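Local structure of F420-dependent methylenetetrahydromethanopterin dehydrogenase (1U6J) at residues 193-198 against 253-258. The protein catalyses the reversible reduction of methenyl-tetrahydromethanopterin to methylene-tetrahydromethanopterin with reduced coenzyme F420, a step of methanogenesis from carbon dioxide. Sequence-based numbering, arbitrary orientation.
Sequences EFENPY and ELEKSN
The carboxylate of E255 grips the backbone of two successive residues, E195 and N196. OE1 of E255 takes the N-H of E195 at 2.9 Å, a nearly straight bond tilted 24° out of the carboxylate plane on the syn side, while OE2 accepts from N of N196 at 2.8 Å through its syn lone pair. A glutamate suits this place because its two oxygens match the spacing of two adjacent amides, and a bend at chi2 (-65°) swings the carboxylate off its helix to reach them. A water lies within hydrogen-bonding reach of OE1 of E255 and O of E193. The buried charge is probably offset in part by a salt bridge to R276, though the E195 carboxylate is nearby. Were E255 an alanine, the two amides would be likely to lose their acceptor, and R276 this salt bridge, keeping its bond to O of E193. F194 turns its edge to E255, CD1 lying 3.7 Å from CG, ring and carboxylate planes about perpendicular; its aromatic bulk suits packing on A199, M200 and A203. The amide of N258 gives E195 OE1 a weak bond from ND2, their planes 63° apart. Leucine suits L254, whose CD1 meets the apolar CB of Y198 at 3.8 Å. Because N196 is the N-cap of helix 197-223, E255 ties the last turn of helix 227-257 to that helix's start in a helical hairpin, and F278 of a second subunit meets the Y198 ring edge-to-face.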
loop_
_atom_site.group_PDB
_atom_site.type_symbol
_atom_site.label_atom_id
_atom_site.label_comp_id
_atom_site.label_asym_id
_atom_site.label_seq_id
_atom_site.Cartn_x
_atom_site.Cartn_y
_atom_site.Cartn_z
ATOM N N GLU A 193 -12.632 -20.452 10.692
ATOM C CA GLU A 193 -12.731 -19.100 10.182
ATOM C C GLU A 193 -12.243 -18.943 8.737
ATOM O O GLU A 193 -13.026 -18.674 7.823
ATOM C CB GLU A 193 -11.936 -18.153 11.093
ATOM C CG GLU A 193 -12.313 -16.674 10.985
ATOM C CD GLU A 193 -13.768 -16.428 11.323
ATOM O OE1 GLU A 193 -14.245 -16.957 12.353
ATOM O OE2 GLU A 193 -14.430 -15.707 10.557
ATOM N N PHE A 194 -10.944 -19.136 8.536
ATOM C CA PHE A 194 -10.355 -18.940 7.228
ATOM C C PHE A 194 -10.158 -20.162 6.360
ATOM O O PHE A 194 -9.631 -21.185 6.796
ATOM C CB PHE A 194 -9.020 -18.210 7.392
ATOM C CG PHE A 194 -9.129 -16.937 8.184
ATOM C CD1 PHE A 194 -9.566 -15.764 7.586
ATOM C CD2 PHE A 194 -8.842 -16.928 9.546
ATOM C CE1 PHE A 194 -9.718 -14.596 8.334
ATOM C CE2 PHE A 194 -8.994 -15.766 10.299
ATOM C CZ PHE A 194 -9.432 -14.599 9.690
ATOM N N GLU A 195 -10.579 -20.026 5.107
ATOM C CA GLU A 195 -10.424 -21.081 4.123
ATOM C C GLU A 195 -8.975 -21.036 3.651
ATOM O O GLU A 195 -8.374 -22.071 3.403
ATOM C CB GLU A 195 -11.379 -20.852 2.961
ATOM C CG GLU A 195 -11.310 -21.909 1.868
ATOM C CD GLU A 195 -10.578 -21.381 0.661
ATOM O OE1 GLU A 195 -10.709 -20.167 0.428
ATOM O OE2 GLU A 195 -9.891 -22.153 -0.049
ATOM N N ASN A 196 -8.409 -19.832 3.555
ATOM C CA ASN A 196 -7.011 -19.669 3.151
ATOM C C ASN A 196 -6.156 -19.786 4.420
ATOM O O ASN A 196 -6.481 -19.209 5.457
ATOM C CB ASN A 196 -6.777 -18.299 2.500
ATOM C CG ASN A 196 -5.409 -18.189 1.832
ATOM O OD1 ASN A 196 -5.257 -18.516 0.653
ATOM N ND2 ASN A 196 -4.406 -17.738 2.588
ATOM N N PRO A 197 -5.055 -20.543 4.355
ATOM C CA PRO A 197 -4.215 -20.688 5.541
ATOM C C PRO A 197 -3.424 -19.435 5.830
ATOM O O PRO A 197 -3.147 -19.125 6.983
ATOM C CB PRO A 197 -3.315 -21.858 5.179
ATOM C CG PRO A 197 -3.102 -21.656 3.715
ATOM C CD PRO A 197 -4.505 -21.314 3.224
ATOM N N TYR A 198 -3.051 -18.713 4.779
ATOM C CA TYR A 198 -2.282 -17.495 4.945
ATOM C C TYR A 198 -3.139 -16.391 5.531
ATOM O O TYR A 198 -2.622 -15.423 6.098
ATOM C CB TYR A 198 -1.679 -17.085 3.614
ATOM C CG TYR A 198 -0.658 -18.093 3.137
ATOM C CD1 TYR A 198 0.581 -18.230 3.787
ATOM C CD2 TYR A 198 -0.942 -18.946 2.071
ATOM C CE1 TYR A 198 1.508 -19.195 3.378
ATOM C CE2 TYR A 198 -0.027 -19.917 1.656
ATOM C CZ TYR A 198 1.190 -20.035 2.308
ATOM O OH TYR A 198 2.073 -20.988 1.860
ATOM N N GLU A 253 -8.820 -9.840 2.855
ATOM C CA GLU A 253 -8.685 -9.695 1.409
ATOM C C GLU A 253 -8.235 -10.983 0.723
ATOM O O GLU A 253 -8.432 -11.141 -0.478
ATOM C CB GLU A 253 -7.733 -8.546 1.050
ATOM C CG GLU A 253 -8.276 -7.139 1.340
ATOM C CD GLU A 253 -9.491 -6.766 0.495
ATOM O OE1 GLU A 253 -10.499 -6.272 1.053
ATOM O OE2 GLU A 253 -9.435 -6.955 -0.732
ATOM N N LEU A 254 -7.627 -11.901 1.470
ATOM C CA LEU A 254 -7.208 -13.170 0.883
ATOM C C LEU A 254 -8.463 -14.014 0.711
ATOM O O LEU A 254 -8.662 -14.631 -0.327
ATOM C CB LEU A 254 -6.179 -13.878 1.772
ATOM C CG LEU A 254 -4.740 -13.336 1.664
ATOM C CD1 LEU A 254 -3.790 -14.123 2.552
ATOM C CD2 LEU A 254 -4.278 -13.435 0.212
ATOM N N GLU A 255 -9.329 -14.009 1.716
ATOM C CA GLU A 255 -10.576 -14.767 1.647
ATOM C C GLU A 255 -11.414 -14.314 0.458
ATOM O O GLU A 255 -12.014 -15.129 -0.234
ATOM C CB GLU A 255 -11.371 -14.597 2.941
ATOM C CG GLU A 255 -10.676 -15.219 4.139
ATOM C CD GLU A 255 -10.562 -16.729 4.022
ATOM O OE1 GLU A 255 -11.547 -17.429 4.360
ATOM O OE2 GLU A 255 -9.492 -17.212 3.584
ATOM N N LYS A 256 -11.458 -13.005 0.233
ATOM C CA LYS A 256 -12.195 -12.442 -0.888
ATOM C C LYS A 256 -11.624 -12.971 -2.207
ATOM O O LYS A 256 -12.369 -13.302 -3.124
ATOM C CB LYS A 256 -12.086 -10.911 -0.890
ATOM C CG LYS A 256 -12.728 -10.210 0.296
ATOM C CD LYS A 256 -12.631 -8.697 0.125
ATOM C CE LYS A 256 -13.308 -7.967 1.270
ATOM N NZ LYS A 256 -13.237 -6.488 1.106
ATOM N N SER A 257 -10.300 -13.039 -2.307
ATOM C CA SER A 257 -9.666 -13.503 -3.529
ATOM C C SER A 257 -10.016 -14.959 -3.795
ATOM O O SER A 257 -9.938 -15.421 -4.931
ATOM C CB SER A 257 -8.147 -13.349 -3.451
ATOM O OG SER A 257 -7.579 -14.351 -2.628
ATOM N N ASN A 258 -10.402 -15.675 -2.742
ATOM C CA ASN A 258 -10.776 -17.084 -2.854
ATOM C C ASN A 258 -12.297 -17.229 -2.788
ATOM O O ASN A 258 -12.818 -18.337 -2.871
ATOM C CB ASN A 258 -10.162 -17.902 -1.707
ATOM C CG ASN A 258 -8.643 -17.876 -1.694
ATOM O OD1 ASN A 258 -8.008 -17.292 -2.565
ATOM N ND2 ASN A 258 -8.056 -18.521 -0.696
HETATM O O HOH W 1 -13.338 -16.461 6.271
#